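Local coordinates for NeuRonal IgCAM-5 (Caenorhabditis elegans, PDB 6ON6), which probably acts as a neuronal cell-surface adhesion receptor of the immunoglobulin superfamily, this first Ig domain pairing with a second copy of itself, at residues C28-K42 with S86-E98. Numbering follows the deposited sequence.
Sequences CIVNDLGSHMVAFVK and SDRGNYSCQINTE. With NAG (2-acetamido-2-deoxy-beta-D-glucopyranose), chain C.
The disulfide pin of an immunoglobulin sandwich joins Cys28 on one sheet to Cys93 on the other, SG to SG at 2.0 Å. With chi1 at 76°, between the backbone N and the carbonyl carbon, the Cys93 sulfur is turned to meet that of Cys28. The CB of Cys93 lies over one face of the Phe40 ring, 3.7 Å from CE1, a CH-pi contact. Strand 38-42 runs antiparallel to 89-95 through paired backbone bonds of Ala39 with Gln94 and Val41 with Ser92. Farther along the core, Val30 and Ile95 meet tip to tip across the two sheets, CG1 to CD1 at 3.6 Å. Past the strand end, Met37 N donates to Asn96 OD1 (2.8 Å) from above the amide plane, while Thr97 CG2 sits over the His36 ring. At the other end Lys42, extended throughout, lays CG over one face of Tyr91 and brings NZ to Arg88 O (2.9 Å); Asp44 adds a salt bridge. The Tyr91 hydroxyl donates to an in-plane lone pair of Asp87 O (2.6 Å), the tyrosine corner of Ig domains. A methionine in place of Lys42 would probably leave Arg88 O and Asp44 without their charged partner. The Ala39, Val41 and Gln94 side chains face the second subunit, placing its Leu49 and Pro47 against the same strand pair whose opposite side packs into the core, the arrangement of an Ig-fold C-F pair used for homodimerisation.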
loop_
_atom_site.group_PDB
_atom_site.type_symbol
_atom_site.label_atom_id
_atom_site.label_comp_id
_atom_site.label_asym_id
_atom_site.label_seq_id
_atom_site.Cartn_x
_atom_site.Cartn_y
_atom_site.Cartn_z
ATOM N N CYS A 28 4.311 6.660 13.690
ATOM C CA CYS A 28 2.937 7.107 13.498
ATOM C C CYS A 28 2.193 6.873 14.806
ATOM O O CYS A 28 2.006 5.720 15.217
ATOM C CB CYS A 28 2.321 6.266 12.399
ATOM S SG CYS A 28 0.702 6.772 11.845
ATOM N N ILE A 29 1.756 7.949 15.452
ATOM C CA ILE A 29 1.070 7.843 16.733
ATOM C C ILE A 29 -0.404 8.111 16.476
ATOM O O ILE A 29 -0.767 9.159 15.933
ATOM C CB ILE A 29 1.641 8.836 17.756
ATOM C CG1 ILE A 29 3.154 8.566 17.950
ATOM C CG2 ILE A 29 0.853 8.722 19.081
ATOM C CD1 ILE A 29 3.900 9.533 18.869
ATOM N N VAL A 30 -1.233 7.115 16.719
ATOM C CA VAL A 30 -2.619 7.210 16.312
ATOM C C VAL A 30 -3.468 7.269 17.555
ATOM O O VAL A 30 -3.432 6.348 18.382
ATOM C CB VAL A 30 -3.052 6.042 15.427
ATOM C CG1 VAL A 30 -4.481 6.353 14.950
ATOM C CG2 VAL A 30 -2.072 5.813 14.271
ATOM N N ASN A 31 -4.260 8.344 17.672
ATOM C CA ASN A 31 -5.252 8.489 18.727
ATOM C C ASN A 31 -6.581 7.995 18.183
ATOM O O ASN A 31 -6.913 8.223 17.010
ATOM C CB ASN A 31 -5.354 9.951 19.179
ATOM C CG ASN A 31 -4.106 10.402 19.906
ATOM O OD1 ASN A 31 -3.442 9.591 20.557
ATOM N ND2 ASN A 31 -3.736 11.662 19.740
ATOM N N ASP A 32 -7.334 7.305 19.050
ATOM C CA ASP A 32 -8.686 6.836 18.727
ATOM C C ASP A 32 -8.721 5.918 17.497
ATOM O O ASP A 32 -9.583 6.035 16.625
ATOM C CB ASP A 32 -9.657 8.014 18.609
ATOM C CG ASP A 32 -9.688 8.852 19.878
ATOM O OD1 ASP A 32 -9.951 8.277 20.953
ATOM O OD2 ASP A 32 -9.393 10.060 19.797
ATOM N N LEU A 33 -7.735 5.013 17.397
ATOM C CA LEU A 33 -7.679 4.114 16.245
ATOM C C LEU A 33 -8.887 3.185 16.193
ATOM O O LEU A 33 -9.412 2.904 15.110
ATOM C CB LEU A 33 -6.377 3.304 16.262
ATOM C CG LEU A 33 -6.230 2.358 15.073
ATOM C CD1 LEU A 33 -6.031 3.151 13.792
ATOM C CD2 LEU A 33 -5.076 1.394 15.301
ATOM N N GLY A 34 -9.375 2.739 17.355
ATOM C CA GLY A 34 -10.434 1.742 17.352
ATOM C C GLY A 34 -10.056 0.509 16.549
ATOM O O GLY A 34 -8.952 -0.033 16.663
ATOM N N SER A 35 -10.984 0.054 15.714
ATOM C CA SER A 35 -10.802 -1.143 14.910
ATOM C C SER A 35 -10.210 -0.839 13.551
ATOM O O SER A 35 -10.183 -1.718 12.683
ATOM C CB SER A 35 -12.146 -1.816 14.704
ATOM O OG SER A 35 -13.027 -0.884 14.108
ATOM N N HIS A 36 -9.740 0.380 13.341
ATOM C CA HIS A 36 -9.186 0.714 12.049
ATOM C C HIS A 36 -7.797 0.109 11.870
ATOM O O HIS A 36 -7.127 -0.285 12.828
ATOM C CB HIS A 36 -9.176 2.220 11.861
ATOM C CG HIS A 36 -10.533 2.790 11.611
ATOM N ND1 HIS A 36 -11.340 3.274 12.621
ATOM C CD2 HIS A 36 -11.231 2.943 10.462
ATOM C CE1 HIS A 36 -12.471 3.707 12.097
ATOM N NE2 HIS A 36 -12.430 3.525 10.792
ATOM N N MET A 37 -7.394 -0.001 10.613
ATOM C CA MET A 37 -6.116 -0.600 10.228
ATOM C C MET A 37 -5.115 0.479 9.846
ATOM O O MET A 37 -5.475 1.459 9.187
ATOM C CB MET A 37 -6.336 -1.498 9.011
ATOM C CG MET A 37 -7.193 -2.695 9.288
ATOM S SD MET A 37 -6.291 -3.933 10.225
ATOM C CE MET A 37 -6.901 -3.647 11.876
ATOM N N VAL A 38 -3.840 0.237 10.179
ATOM C CA VAL A 38 -2.725 1.127 9.858
ATOM C C VAL A 38 -1.860 0.449 8.802
ATOM O O VAL A 38 -1.487 -0.723 8.955
ATOM C CB VAL A 38 -1.850 1.402 11.093
ATOM C CG1 VAL A 38 -0.665 2.269 10.743
ATOM C CG2 VAL A 38 -2.653 2.108 12.170
ATOM N N ALA A 39 -1.511 1.193 7.762
ATOM C CA ALA A 39 -0.595 0.683 6.741
ATOM C C ALA A 39 0.523 1.693 6.537
ATOM O O ALA A 39 0.292 2.893 6.587
ATOM C CB ALA A 39 -1.332 0.415 5.413
ATOM N N PHE A 40 1.748 1.218 6.315
ATOM C CA PHE A 40 2.856 2.094 5.939
ATOM C C PHE A 40 3.183 1.859 4.473
ATOM O O PHE A 40 3.238 0.713 4.025
ATOM C CB PHE A 40 4.127 1.800 6.737
ATOM C CG PHE A 40 4.098 2.364 8.122
ATOM C CD1 PHE A 40 4.755 3.544 8.435
ATOM C CD2 PHE A 40 3.431 1.701 9.128
ATOM C CE1 PHE A 40 4.715 4.071 9.734
ATOM C CE2 PHE A 40 3.394 2.230 10.422
ATOM C CZ PHE A 40 4.087 3.379 10.712
ATOM N N VAL A 41 3.385 2.940 3.728
ATOM C CA VAL A 41 3.618 2.839 2.291
ATOM C C VAL A 41 4.774 3.769 1.926
ATOM O O VAL A 41 5.007 4.784 2.579
ATOM C CB VAL A 41 2.305 3.192 1.552
ATOM C CG1 VAL A 41 2.472 3.159 0.101
ATOM C CG2 VAL A 41 1.180 2.230 1.914
ATOM N N LYS A 42 5.551 3.394 0.916
ATOM C CA LYS A 42 6.550 4.285 0.344
ATOM C C LYS A 42 6.021 4.805 -0.981
ATOM O O LYS A 42 5.617 4.004 -1.841
ATOM C CB LYS A 42 7.869 3.559 0.066
ATOM C CG LYS A 42 8.967 4.581 -0.140
ATOM C CD LYS A 42 10.168 4.028 -0.775
ATOM C CE LYS A 42 11.098 5.170 -1.059
ATOM N NZ LYS A 42 12.205 4.671 -1.856
ATOM N N SER A 86 18.465 3.967 -2.536
ATOM C CA SER A 86 17.153 3.548 -2.997
ATOM C C SER A 86 16.071 3.756 -1.943
ATOM O O SER A 86 14.887 3.728 -2.293
ATOM C CB SER A 86 17.155 2.088 -3.436
ATOM O OG SER A 86 17.739 1.302 -2.433
ATOM N N ASP A 87 16.445 3.969 -0.671
ATOM C CA ASP A 87 15.454 4.262 0.367
ATOM C C ASP A 87 15.034 5.719 0.415
ATOM O O ASP A 87 14.090 6.033 1.163
ATOM C CB ASP A 87 16.026 3.851 1.723
ATOM C CG ASP A 87 16.316 2.364 1.792
ATOM O OD1 ASP A 87 15.429 1.584 1.409
ATOM O OD2 ASP A 87 17.407 1.991 2.227
ATOM N N ARG A 88 15.690 6.626 -0.316
ATOM C CA ARG A 88 15.241 8.019 -0.366
ATOM C C ARG A 88 13.778 8.083 -0.769
ATOM O O ARG A 88 13.348 7.366 -1.680
ATOM C CB ARG A 88 15.974 8.776 -1.466
ATOM C CG ARG A 88 17.386 9.138 -1.195
ATOM C CD ARG A 88 17.961 9.902 -2.390
ATOM N NE ARG A 88 19.341 10.249 -2.079
ATOM C CZ ARG A 88 20.409 9.813 -2.729
ATOM N NH1 ARG A 88 20.285 9.041 -3.802
ATOM N NH2 ARG A 88 21.611 10.191 -2.313
ATOM N N GLY A 89 13.025 8.999 -0.138
ATOM C CA GLY A 89 11.689 9.284 -0.611
ATOM C C GLY A 89 10.724 9.499 0.526
ATOM O O GLY A 89 11.123 9.745 1.658
ATOM N N ASN A 90 9.452 9.354 0.199
ATOM C CA ASN A 90 8.389 9.760 1.115
ATOM C C ASN A 90 7.678 8.547 1.678
ATOM O O ASN A 90 7.260 7.658 0.932
ATOM C CB ASN A 90 7.375 10.646 0.407
ATOM C CG ASN A 90 7.838 12.053 0.303
ATOM O OD1 ASN A 90 8.208 12.670 1.304
ATOM N ND2 ASN A 90 7.835 12.589 -0.904
ATOM N N TYR A 91 7.580 8.496 2.992
ATOM C CA TYR A 91 6.995 7.377 3.707
ATOM C C TYR A 91 5.725 7.891 4.336
ATOM O O TYR A 91 5.730 8.961 4.964
ATOM C CB TYR A 91 7.945 6.862 4.800
ATOM C CG TYR A 91 9.179 6.199 4.174
ATOM C CD1 TYR A 91 10.197 6.979 3.645
ATOM C CD2 TYR A 91 9.278 4.800 4.026
ATOM C CE1 TYR A 91 11.329 6.384 3.018
ATOM C CE2 TYR A 91 10.405 4.235 3.424
ATOM C CZ TYR A 91 11.364 5.035 2.934
ATOM O OH TYR A 91 12.424 4.393 2.344
ATOM N N SER A 92 4.651 7.139 4.204
ATOM C CA SER A 92 3.404 7.598 4.784
ATOM C C SER A 92 2.779 6.505 5.651
ATOM O O SER A 92 2.928 5.309 5.397
ATOM C CB SER A 92 2.514 8.151 3.662
ATOM O OG SER A 92 1.993 7.087 2.923
ATOM N N CYS A 93 2.098 6.899 6.723
ATOM C CA CYS A 93 1.254 5.938 7.408
ATOM C C CYS A 93 -0.171 6.350 7.114
ATOM O O CYS A 93 -0.473 7.543 7.055
ATOM C CB CYS A 93 1.510 5.821 8.922
ATOM S SG CYS A 93 0.872 7.096 9.853
ATOM N N GLN A 94 -1.017 5.376 6.865
ATOM C CA GLN A 94 -2.384 5.666 6.475
ATOM C C GLN A 94 -3.339 4.746 7.214
ATOM O O GLN A 94 -3.007 3.590 7.491
ATOM C CB GLN A 94 -2.516 5.657 4.964
ATOM C CG GLN A 94 -2.344 4.369 4.347
ATOM C CD GLN A 94 -2.249 4.503 2.819
ATOM O OE1 GLN A 94 -1.324 5.127 2.287
ATOM N NE2 GLN A 94 -3.235 3.983 2.126
ATOM N N ILE A 95 -4.489 5.314 7.641
ATOM C CA ILE A 95 -5.500 4.579 8.380
ATOM C C ILE A 95 -6.752 4.521 7.538
ATOM O O ILE A 95 -7.059 5.489 6.838
ATOM C CB ILE A 95 -5.827 5.343 9.671
ATOM C CG1 ILE A 95 -4.529 5.787 10.363
ATOM C CG2 ILE A 95 -6.616 4.455 10.570
ATOM C CD1 ILE A 95 -4.728 6.877 11.413
ATOM N N ASN A 96 -7.426 3.361 7.544
ATOM C CA ASN A 96 -8.589 3.129 6.673
ATOM C C ASN A 96 -9.870 3.772 7.162
ATOM O O ASN A 96 -10.933 3.148 7.129
ATOM C CB ASN A 96 -8.832 1.649 6.398
ATOM C CG ASN A 96 -9.132 0.878 7.637
ATOM O OD1 ASN A 96 -8.984 1.393 8.755
ATOM N ND2 ASN A 96 -9.574 -0.361 7.466
ATOM N N THR A 97 -9.761 5.016 7.575
ATOM C CA THR A 97 -10.948 5.790 7.873
ATOM C C THR A 97 -11.550 6.325 6.590
ATOM O O THR A 97 -10.952 6.294 5.502
ATOM C CB THR A 97 -10.561 6.955 8.759
ATOM O OG1 THR A 97 -9.479 7.686 8.157
ATOM C CG2 THR A 97 -10.164 6.455 10.135
ATOM N N GLU A 98 -12.782 6.798 6.739
ATOM C CA GLU A 98 -13.512 7.484 5.688
ATOM C C GLU A 98 -13.937 8.800 6.318
ATOM O O GLU A 98 -14.816 8.811 7.208
ATOM C CB GLU A 98 -14.718 6.669 5.216
ATOM C CG GLU A 98 -14.252 5.449 4.439
ATOM C CD GLU A 98 -15.270 4.335 4.324
ATOM O OE1 GLU A 98 -16.484 4.595 4.578
ATOM O OE2 GLU A 98 -14.821 3.197 3.983
HETATM C C1 NAG C . 8.247 13.968 -1.025
HETATM C C2 NAG C . 9.130 14.190 -2.256
HETATM C C3 NAG C . 9.438 15.677 -2.449
HETATM C C4 NAG C . 8.169 16.518 -2.395
HETATM C C5 NAG C . 7.374 16.195 -1.136
HETATM C C6 NAG C . 6.042 16.908 -1.073
HETATM C C7 NAG C . 10.835 12.635 -3.088
HETATM C C8 NAG C . 10.017 12.564 -4.345
HETATM N N2 NAG C . 10.362 13.433 -2.128
HETATM O O3 NAG C . 10.069 15.851 -3.713
HETATM O O4 NAG C . 8.507 17.900 -2.399
HETATM O O5 NAG C . 7.089 14.791 -1.108
HETATM O O6 NAG C . 5.453 16.811 0.218
HETATM O O7 NAG C . 11.876 11.999 -2.948
HETATM O O HOH W 1 -14.235 5.875 9.179
#